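PDB 4GBM: CurM Sulfotransferase from Moorea producta, which probably transfers a sulfonate group from PAPS to a hydroxyl of the polyketide intermediate during curacin biosynthesis, leaving adenosine-3'-5'-diphosphate as the spent cofactor. Local coordinates for residues S57-P62 with D254-G259; R164-V169 with Q195-S200. The protein carries 2 engineered substitutions. All blocks are in the same frame, centred on the assembly; numbering follows the deposited sequence. Where two conformers were deposited one is given.

Both contacts belong to the P-loop-type sulfotransferase fold, built on a parallel sheet whose strands run in the order 58-59, 132-136, 35-39, 158-163 and 216-220. Interaction 1 starts from edge strand 58-59, one of the two outermost, and meets the loop between helices 228-239 and 297-305. Interaction 2 starts where strand 158-163 passes into helix 166-175 and meets helix 189-208. Along the chain, interaction 2 is nested within the loop that interaction 1 closes. Their centres lie about 26 Å apart on opposite sides of the chain's centre, with nearest atoms about 17 Å apart. Interaction 2 reaches the bound nucleotide directly through Arg164, whereas interaction 1 holds a late loop against the sheet edge.

Interaction 1: residues S57-P62 with D254-G259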
ATOM      1  N   SER A  57      -9.856  13.020   8.869  1.00 13.14           N
ATOM      2  CA  SER A  57      -8.548  13.688   8.936  1.00 13.44           C
ATOM      3  C   SER A  57      -7.567  13.178   7.889  1.00 12.83           C
ATOM      4  O   SER A  57      -6.461  13.710   7.760  1.00 13.56           O
ATOM      5  CB  SER A  57      -7.915  13.505  10.320  1.00 14.03           C
ATOM      6  OG  SER A  57      -8.699  14.103  11.340  1.00 18.32           O
ATOM      7  N   LEU A  58      -7.974  12.141   7.164  1.00 11.46           N
ATOM      8  CA  LEU A  58      -7.070  11.427   6.259  1.00 10.99           C
ATOM      9  C   LEU A  58      -7.605  11.430   4.837  1.00 11.89           C
ATOM     10  O   LEU A  58      -8.811  11.571   4.614  1.00 14.71           O
ATOM     11  CB  LEU A  58      -6.864   9.983   6.743  1.00 10.07           C
ATOM     12  CG  LEU A  58      -6.378   9.764   8.187  1.00  9.62           C
ATOM     13  CD1 LEU A  58      -6.257   8.274   8.480  1.00 10.21           C
ATOM     14  CD2 LEU A  58      -5.052  10.476   8.462  1.00 11.21           C
ATOM     15  N   PHE A  59      -6.699  11.302   3.872  1.00  9.77           N
ATOM     16  CA  PHE A  59      -7.086  11.087   2.487  1.00  9.28           C
ATOM     17  C   PHE A  59      -6.282   9.906   1.986  1.00  9.14           C
ATOM     18  O   PHE A  59      -5.060   9.966   1.961  1.00  8.98           O
ATOM     19  CB  PHE A  59      -6.808  12.320   1.625  1.00 11.37           C
ATOM     20  CG  PHE A  59      -7.258  12.160   0.206  1.00 13.18           C
ATOM     21  CD1 PHE A  59      -6.375  11.711  -0.771  1.00 14.68           C
ATOM     22  CD2 PHE A  59      -8.578  12.428  -0.151  1.00 18.59           C
ATOM     23  CE1 PHE A  59      -6.794  11.544  -2.086  1.00 16.96           C
ATOM     24  CE2 PHE A  59      -9.005  12.266  -1.471  1.00 20.81           C
ATOM     25  CZ  PHE A  59      -8.110  11.824  -2.438  1.00 19.53           C
ATOM     26  N   SER A  60      -6.968   8.828   1.614  1.00  8.55           N
ATOM     27  CA  SER A  60      -6.306   7.542   1.393  1.00  8.34           C
ATOM     28  C   SER A  60      -6.769   6.908   0.072  1.00  9.95           C
ATOM     29  O   SER A  60      -7.721   6.113   0.058  1.00 10.30           O
ATOM     30  CB  SER A  60      -6.592   6.627   2.593  1.00 10.02           C
ATOM     31  OG  SER A  60      -5.851   5.430   2.534  1.00  9.73           O
ATOM     32  N   PRO A  61      -6.112   7.273  -1.043  1.00  9.07           N
ATOM     33  CA  PRO A  61      -6.550   6.866  -2.377  1.00  9.95           C
ATOM     34  C   PRO A  61      -5.936   5.546  -2.857  1.00 10.23           C
ATOM     35  O   PRO A  61      -4.998   5.046  -2.233  1.00 10.26           O
ATOM     36  CB  PRO A  61      -6.027   8.008  -3.258  1.00 10.26           C
ATOM     37  CG  PRO A  61      -4.739   8.398  -2.603  1.00  8.98           C
ATOM     38  CD  PRO A  61      -5.014   8.263  -1.110  1.00  8.72           C
ATOM     39  N   PRO A  62      -6.445   4.998  -3.982  1.00 10.64           N
ATOM     40  CA  PRO A  62      -5.711   3.940  -4.681  1.00 10.30           C
ATOM     41  C   PRO A  62      -4.338   4.467  -5.102  1.00 10.69           C
ATOM     42  O   PRO A  62      -4.124   5.689  -5.121  1.00 11.31           O
ATOM     43  CB  PRO A  62      -6.566   3.666  -5.931  1.00 11.06           C
ATOM     44  CG  PRO A  62      -7.902   4.280  -5.649  1.00 14.03           C
ATOM     45  CD  PRO A  62      -7.640   5.433  -4.729  1.00 12.35           C
ATOM     46  N   ASP A 254     -18.021   6.677   0.090  1.00 24.76           N
ATOM     47  CA  ASP A 254     -17.170   6.715  -1.099  1.00 25.81           C
ATOM     48  C   ASP A 254     -15.716   6.642  -0.661  1.00 24.19           C
ATOM     49  O   ASP A 254     -15.161   7.598  -0.109  1.00 26.30           O
ATOM     50  CB  ASP A 254     -17.435   7.979  -1.936  1.00 28.35           C
ATOM     51  CG  ASP A 254     -16.674   7.997  -3.276  1.00 31.28           C
ATOM     52  OD1 ASP A 254     -15.766   7.162  -3.513  1.00 30.61           O
ATOM     53  OD2 ASP A 254     -16.988   8.876  -4.107  1.00 35.95           O
ATOM     54  N   ARG A 255     -15.110   5.486  -0.897  1.00 19.92           N
ATOM     55  CA  ARG A 255     -13.718   5.265  -0.524  1.00 17.60           C
ATOM     56  C   ARG A 255     -12.873   4.933  -1.740  1.00 17.15           C
ATOM     57  O   ARG A 255     -11.864   4.228  -1.638  1.00 15.24           O
ATOM     58  CB  ARG A 255     -13.640   4.178   0.538  1.00 16.34           C
ATOM     59  CG  ARG A 255     -14.420   4.591   1.766  1.00 16.47           C
ATOM     60  CD  ARG A 255     -14.251   3.638   2.889  1.00 12.71           C
ATOM     61  NE  ARG A 255     -15.134   4.005   3.988  1.00 12.23           N
ATOM     62  CZ  ARG A 255     -14.858   3.819   5.274  1.00 13.79           C
ATOM     63  NH1 ARG A 255     -13.701   3.273   5.659  1.00 12.70           N
ATOM     64  NH2 ARG A 255     -15.752   4.191   6.177  1.00 15.81           N
ATOM     65  N   MET A 256     -13.305   5.454  -2.888  1.00 17.74           N
ATOM     66  CA  MET A 256     -12.615   5.268  -4.161  1.00 19.55           C
ATOM     67  C   MET A 256     -12.432   3.791  -4.499  1.00 19.11           C
ATOM     68  O   MET A 256     -11.342   3.357  -4.896  1.00 18.81           O
ATOM     69  CB  MET A 256     -11.275   6.023  -4.163  1.00 18.64           C
ATOM     70  CG  MET A 256     -11.427   7.533  -4.057  1.00 20.86           C
ATOM     71  SD  MET A 256      -9.855   8.401  -3.880  1.00 22.06           S
ATOM     72  CE  MET A 256      -9.769   8.605  -2.105  1.00 26.06           C
ATOM     73  N   THR A 257     -13.500   3.013  -4.309  1.00 18.77           N
ATOM     74  CA  THR A 257     -13.523   1.605  -4.718  1.00 18.88           C
ATOM     75  C   THR A 257     -14.667   1.352  -5.700  1.00 20.32           C
ATOM     76  O   THR A 257     -14.751   0.276  -6.308  1.00 21.72           O
ATOM     77  CB  THR A 257     -13.688   0.641  -3.513  1.00 17.68           C
ATOM     78  OG1 THR A 257     -14.968   0.853  -2.903  1.00 20.30           O
ATOM     79  CG2 THR A 257     -12.597   0.863  -2.473  1.00 17.41           C
ATOM     80  N   GLY A 258     -15.541   2.347  -5.853  1.00 21.12           N
ATOM     81  CA  GLY A 258     -16.746   2.201  -6.671  1.00 22.43           C
ATOM     82  C   GLY A 258     -16.510   2.441  -8.151  1.00 23.09           C
ATOM     83  O   GLY A 258     -15.390   2.741  -8.571  1.00 23.96           O
ATOM     84  N   GLY A 259     -17.579   2.312  -8.935  1.00 22.69           N
ATOM     85  CA  GLY A 259     -17.515   2.485 -10.384  1.00 22.67           C
ATOM     86  C   GLY A 259     -16.830   1.319 -11.071  1.00 21.08           C
ATOM     87  O   GLY A 259     -16.987   0.168 -10.659  1.00 19.32           O
TER
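Met256 packs on Phe59 in a Met-aromatic contact and on Pro61 and Pro62 through apolar contacts, where edge strand 58-59 of the sulfotransferase sheet runs out into a Ser-Pro-Pro loop. No hydrogen bond joins the two segments, and the contact is apolar and buried. The bond from CA to CB of Met256 is directed toward 57-62. Its CG stands anti to the carbonyl carbon, and the chain then bends at chi3 (-96°), which brings CE obliquely to the far end of the phenylalanine ring, at CZ. The two side chains cross at about a right angle. CE touches Phe59 CZ at 3.6 Å, while SD lies 5.0 Å from the ring centroid, 48° off the ring normal, an oblique approach. Phe59 CG is anti to its own nitrogen, which carries the ring out to this methyl. Its backbone bonds to Leu132 and Val134 tie it to strand 132-136, and the ring also packs on Thr91 and Val95 of helix 87-96.

The same methyl, Met256 CE, lies 3.7 Å from Pro61 CA, and the sulfur SD sits 3.9 Å from Pro61 CB, so one thioether spans ring and proline. Nearer the backbone, Pro62 crosses Met256 at about a right angle, its CD 3.7 Å from Met256 CB. Arg49 of helix 45-53 also joins the two segments: Ser60 OG bonds to its backbone oxygen, and its guanidinium bonds to the carbonyl oxygens of Arg255 and Met256. Ser264 OG gives Met256 O a further partner. Asp254 and Met256 form an Asx turn: Met256 N donates to Asp254 OD1 at 3.1 Å with an N-H...O angle of 161°.

Interaction 2: residues R164-V169 with Q195-S200; sequences RHPYSV and QVWAKS. With A3P (adenosine-3'-5'-diphosphate), chain G.
Trp197 of helix 189-208 lies against Pro166, the first residue of helix 166-175, and its indole NE1 donates to the Arg164 carbonyl oxygen. The tight part is the proline on the indole: Pro166 CB sits 3.5 Å from the centroid of the six-membered ring, 5° off its normal, a CH-pi contact over the face. Pro166 CD adds a touch on Trp197 CZ2 at 3.6 Å. Val169, one turn along, crosses the indole at about a right angle and meets CD1 obliquely through CB at 3.6 Å. Trp197 CG stands anti to the backbone nitrogen, which carries the ring across to the start of helix 166-175.

The polar margin is looser. The NE1 bond to Arg164 O is 3.0 Å but bent to 142°, with the oxygen 22° out of the indole plane. A water joins in, accepting from Arg164 N at 2.9 Å and weakly from NE1. Just before helix 166-175, His165 is the N-cap: its ND1 takes the Tyr167 N-H at 3.0 Å, and NE2 is hydrogen-bonded to Glu309 O.

Replacing Trp197 with an alanine would probably open a gap over Pro166 and leave the Arg164 carbonyl without its indole donor. Arg164 itself reaches the other way on an extended chain. Its NH1 donates to O2' of adenosine-3'-5'-diphosphate at 3.0 Å and also to Arg42 O, while NH2 bonds to Leu282 O and Tyr221 makes a cation-pi contact. The indole thus grips the main chain of a residue whose guanidinium binds the nucleotide ribose, a second-shell link consistent with a role in positioning Arg164 in the cofactor pocket.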
ATOM      1  N   ARG A 164       2.167  -9.751   6.994  1.00  7.31           N
ATOM      2  CA  ARG A 164       1.290 -10.921   6.982  1.00  7.39           C
ATOM      3  C   ARG A 164       2.149 -12.181   6.943  1.00  7.59           C
ATOM      4  O   ARG A 164       3.263 -12.156   6.430  1.00  7.65           O
ATOM      5  CB  ARG A 164       0.325 -10.862   5.791  1.00  7.33           C
ATOM      6  CG  ARG A 164      -0.730 -11.966   5.822  1.00  7.49           C
ATOM      7  CD  ARG A 164      -1.717 -11.812   4.701  1.00  7.92           C
ATOM      8  NE  ARG A 164      -2.792 -12.792   4.835  1.00  7.79           N
ATOM      9  CZ  ARG A 164      -3.742 -12.974   3.926  1.00  9.45           C
ATOM     10  NH1 ARG A 164      -3.717 -12.276   2.797  1.00  9.06           N
ATOM     11  NH2 ARG A 164      -4.705 -13.864   4.137  1.00  8.58           N
ATOM     12  N   HIS A 165       1.628 -13.277   7.496  1.00  7.97           N
ATOM     13  CA  HIS A 165       2.350 -14.536   7.536  1.00  8.01           C
ATOM     14  C   HIS A 165       2.822 -14.920   6.132  1.00  8.07           C
ATOM     15  O   HIS A 165       2.054 -14.818   5.170  1.00  8.63           O
ATOM     16  CB  HIS A 165       1.442 -15.634   8.088  1.00  9.11           C
ATOM     17  CG  HIS A 165       2.174 -16.871   8.504  1.00  9.39           C
ATOM     18  ND1 HIS A 165       2.687 -17.780   7.599  1.00 10.00           N
ATOM     19  CD2 HIS A 165       2.467 -17.355   9.733  1.00 10.95           C
ATOM     20  CE1 HIS A 165       3.280 -18.762   8.257  1.00 11.84           C
ATOM     21  NE2 HIS A 165       3.156 -18.530   9.552  1.00  9.88           N
ATOM     22  N   PRO A 166       4.077 -15.376   6.008  1.00  8.48           N
ATOM     23  CA  PRO A 166       4.584 -15.706   4.674  1.00  8.48           C
ATOM     24  C   PRO A 166       3.780 -16.797   3.940  1.00  8.67           C
ATOM     25  O   PRO A 166       3.656 -16.737   2.717  1.00  8.97           O
ATOM     26  CB  PRO A 166       6.028 -16.175   4.948  1.00  8.84           C
ATOM     27  CG  PRO A 166       6.023 -16.580   6.398  1.00  8.91           C
ATOM     28  CD  PRO A 166       5.092 -15.605   7.055  1.00  8.70           C
ATOM     29  N   TYR A 167       3.239 -17.779   4.662  1.00  8.79           N
ATOM     30  CA  TYR A 167       2.465 -18.844   4.000  1.00  9.29           C
ATOM     31  C   TYR A 167       1.248 -18.247   3.296  1.00  9.84           C
ATOM     32  O   TYR A 167       0.923 -18.620   2.163  1.00  9.48           O
ATOM     33  CB  TYR A 167       1.978 -19.893   4.999  1.00 10.44           C
ATOM     34  CG  TYR A 167       3.002 -20.845   5.573  1.00 11.95           C
ATOM     35  CD1 TYR A 167       4.379 -20.684   5.357  1.00 12.37           C
ATOM     36  CD2 TYR A 167       2.582 -21.903   6.380  1.00 16.15           C
ATOM     37  CE1 TYR A 167       5.301 -21.570   5.921  1.00 13.13           C
ATOM     38  CE2 TYR A 167       3.492 -22.785   6.949  1.00 15.79           C
ATOM     39  CZ  TYR A 167       4.845 -22.615   6.713  1.00 17.87           C
ATOM     40  OH  TYR A 167       5.737 -23.492   7.276  1.00 18.55           O
ATOM     41  N   SER A 168       0.579 -17.314   3.973  1.00  8.56           N
ATOM     42  CA  SER A 168      -0.623 -16.680   3.442  1.00  9.07           C
ATOM     43  C   SER A 168      -0.292 -15.834   2.221  1.00  9.25           C
ATOM     44  O   SER A 168      -1.009 -15.875   1.214  1.00  9.95           O
ATOM     45  CB  SER A 168      -1.287 -15.822   4.518  1.00  9.20           C
ATOM     46  OG  SER A 168      -1.586 -16.596   5.666  1.00 10.19           O
ATOM     47  N   VAL A 169       0.791 -15.063   2.313  1.00  8.43           N
ATOM     48  CA  VAL A 169       1.206 -14.217   1.202  1.00  8.24           C
ATOM     49  C   VAL A 169       1.604 -15.067  -0.000  1.00  8.68           C
ATOM     50  O   VAL A 169       1.205 -14.772  -1.122  1.00  9.02           O
ATOM     51  CB  VAL A 169       2.352 -13.274   1.609  1.00  8.59           C
ATOM     52  CG1 VAL A 169       2.958 -12.585   0.380  1.00 10.18           C
ATOM     53  CG2 VAL A 169       1.826 -12.226   2.591  1.00  8.19           C
ATOM     54  N   GLN A 195      10.433 -15.110  -2.550  1.00 10.34           N
ATOM     55  CA  GLN A 195      11.445 -14.065  -2.718  1.00 11.47           C
ATOM     56  C   GLN A 195      10.815 -12.673  -2.623  1.00 10.13           C
ATOM     57  O   GLN A 195      11.404 -11.763  -2.040  1.00 10.17           O
ATOM     58  CB  GLN A 195      12.193 -14.245  -4.041  1.00 12.58           C
ATOM     59  CG  GLN A 195      13.246 -13.182  -4.320  1.00 17.63           C
ATOM     60  CD  GLN A 195      14.007 -13.444  -5.603  1.00 28.71           C
ATOM     61  OE1 GLN A 195      14.781 -14.400  -5.699  1.00 35.50           O
ATOM     62  NE2 GLN A 195      13.799 -12.589  -6.598  1.00 33.04           N
ATOM     63  N   VAL A 196       9.617 -12.500  -3.184  1.00  9.19           N
ATOM     64  CA  VAL A 196       8.929 -11.209  -3.088  1.00  8.89           C
ATOM     65  C   VAL A 196       8.614 -10.862  -1.623  1.00  8.70           C
ATOM     66  O   VAL A 196       8.887  -9.747  -1.171  1.00  8.88           O
ATOM     67  CB  VAL A 196       7.658 -11.156  -3.974  1.00 10.12           C
ATOM     68  CG1 VAL A 196       6.848  -9.911  -3.675  1.00 10.56           C
ATOM     69  CG2 VAL A 196       8.050 -11.174  -5.442  1.00 10.63           C
ATOM     70  N   TRP A 197       8.092 -11.830  -0.874  1.00  8.52           N
ATOM     71  CA  TRP A 197       7.798 -11.612   0.544  1.00  8.32           C
ATOM     72  C   TRP A 197       9.078 -11.332   1.340  1.00  8.40           C
ATOM     73  O   TRP A 197       9.121 -10.402   2.147  1.00  8.67           O
ATOM     74  CB  TRP A 197       7.039 -12.809   1.134  1.00  8.73           C
ATOM     75  CG  TRP A 197       6.623 -12.593   2.565  1.00  8.31           C
ATOM     76  CD1 TRP A 197       5.455 -12.026   3.001  1.00  9.14           C
ATOM     77  CD2 TRP A 197       7.368 -12.935   3.747  1.00  8.48           C
ATOM     78  NE1 TRP A 197       5.430 -11.988   4.375  1.00  8.34           N
ATOM     79  CE2 TRP A 197       6.590 -12.538   4.859  1.00  9.19           C
ATOM     80  CE3 TRP A 197       8.618 -13.536   3.971  1.00  9.52           C
ATOM     81  CZ2 TRP A 197       7.019 -12.721   6.179  1.00  9.21           C
ATOM     82  CZ3 TRP A 197       9.045 -13.720   5.281  1.00  9.58           C
ATOM     83  CH2 TRP A 197       8.244 -13.315   6.370  1.00  9.39           C
ATOM     84  N   ALA A 198      10.124 -12.124   1.089  1.00  8.74           N
ATOM     85  CA  ALA A 198      11.386 -11.996   1.823  1.00  8.92           C
ATOM     86  C   ALA A 198      12.092 -10.675   1.522  1.00  9.28           C
ATOM     87  O   ALA A 198      12.524  -9.979   2.448  1.00 10.13           O
ATOM     88  CB  ALA A 198      12.310 -13.181   1.514  1.00  9.37           C
ATOM     89  N   LYS A 199      12.190 -10.329   0.235  1.00  9.69           N
ATOM     90  CA  LYS A 199      12.884  -9.103  -0.172  0.60 10.92           C
ATOM     91  C   LYS A 199      12.145  -7.850   0.298  1.00 10.51           C
ATOM     92  O   LYS A 199      12.772  -6.923   0.832  1.00  9.82           O
ATOM     93  CB  LYS A 199      13.118  -9.071  -1.689  0.60 12.33           C
ATOM     94  CG  LYS A 199      13.718  -7.771  -2.204  0.60 14.59           C
ATOM     95  CD  LYS A 199      14.212  -7.892  -3.637  0.60 21.11           C
ATOM     96  CE  LYS A 199      14.506  -6.520  -4.241  0.60 23.70           C
ATOM     97  NZ  LYS A 199      15.425  -5.667  -3.416  0.60 22.35           N
ATOM     98  N   SER A 200      10.825  -7.819   0.111  1.00  9.60           N
ATOM     99  CA  SER A 200      10.009  -6.683   0.540  0.50  9.19           C
ATOM    100  C   SER A 200      10.167  -6.454   2.036  1.00  8.46           C
ATOM    101  O   SER A 200      10.420  -5.338   2.483  1.00  8.42           O
ATOM    102  CB  SER A 200       8.535  -6.912   0.203  0.50 10.04           C
ATOM    103  OG  SER A 200       8.347  -7.051  -1.191  0.50 11.07           O
TER
HETATM  104  P1  A3P G 406      -6.523 -12.855  -1.406  1.00  8.85           P
HETATM  105  O1P A3P G 406      -5.679 -13.318  -2.566  1.00 10.34           O
HETATM  106  O2P A3P G 406      -7.864 -12.304  -1.821  1.00  9.15           O
HETATM  107  O3P A3P G 406      -6.568 -13.846  -0.277  1.00  9.90           O
HETATM  108  P2  A3P G 406      -3.269  -6.443  -0.827  1.00  7.32           P
HETATM  109  O4P A3P G 406      -2.080  -6.037  -0.017  1.00  7.09           O
HETATM  110  O5P A3P G 406      -2.970  -6.967  -2.203  1.00  9.94           O
HETATM  111  O6P A3P G 406      -4.373  -5.420  -0.802  1.00  6.21           O
HETATM  112  O5' A3P G 406      -3.855  -7.742  -0.061  1.00  7.15           O
HETATM  113  C5' A3P G 406      -4.869  -8.529  -0.694  1.00  8.15           C
HETATM  114  C4' A3P G 406      -5.379  -9.491   0.350  1.00  7.40           C
HETATM  115  O4' A3P G 406      -6.135  -8.759   1.322  1.00  8.11           O
HETATM  116  C3' A3P G 406      -6.371 -10.491  -0.211  1.00  7.37           C
HETATM  117  O3' A3P G 406      -5.682 -11.587  -0.832  1.00  7.70           O
HETATM  118  C2' A3P G 406      -7.148 -10.871   1.044  1.00  8.91           C
HETATM  119  O2' A3P G 406      -6.520 -11.960   1.726  1.00  9.76           O
HETATM  120  C1' A3P G 406      -7.074  -9.634   1.933  1.00  8.61           C
HETATM  121  N9  A3P G 406      -8.397  -8.960   1.991  1.00  7.38           N
HETATM  122  C8  A3P G 406      -9.007  -8.251   1.019  1.00  8.76           C
HETATM  123  N7  A3P G 406     -10.228  -7.809   1.424  1.00  8.69           N
HETATM  124  C5  A3P G 406     -10.400  -8.252   2.686  1.00  7.18           C
HETATM  125  C6  A3P G 406     -11.454  -8.155   3.724  1.00  7.94           C
HETATM  126  N6  A3P G 406     -12.592  -7.462   3.473  1.00  8.60           N
HETATM  127  N1  A3P G 406     -11.224  -8.772   4.914  1.00  7.82           N
HETATM  128  C2  A3P G 406     -10.083  -9.450   5.176  1.00  8.81           C
HETATM  129  N3  A3P G 406      -9.084  -9.569   4.277  1.00  7.69           N
HETATM  130  C4  A3P G 406      -9.195  -8.998   3.056  1.00  6.37           C
HETATM  131  O   HOH W   1       3.802  -9.396   4.600  1.00 11.70           O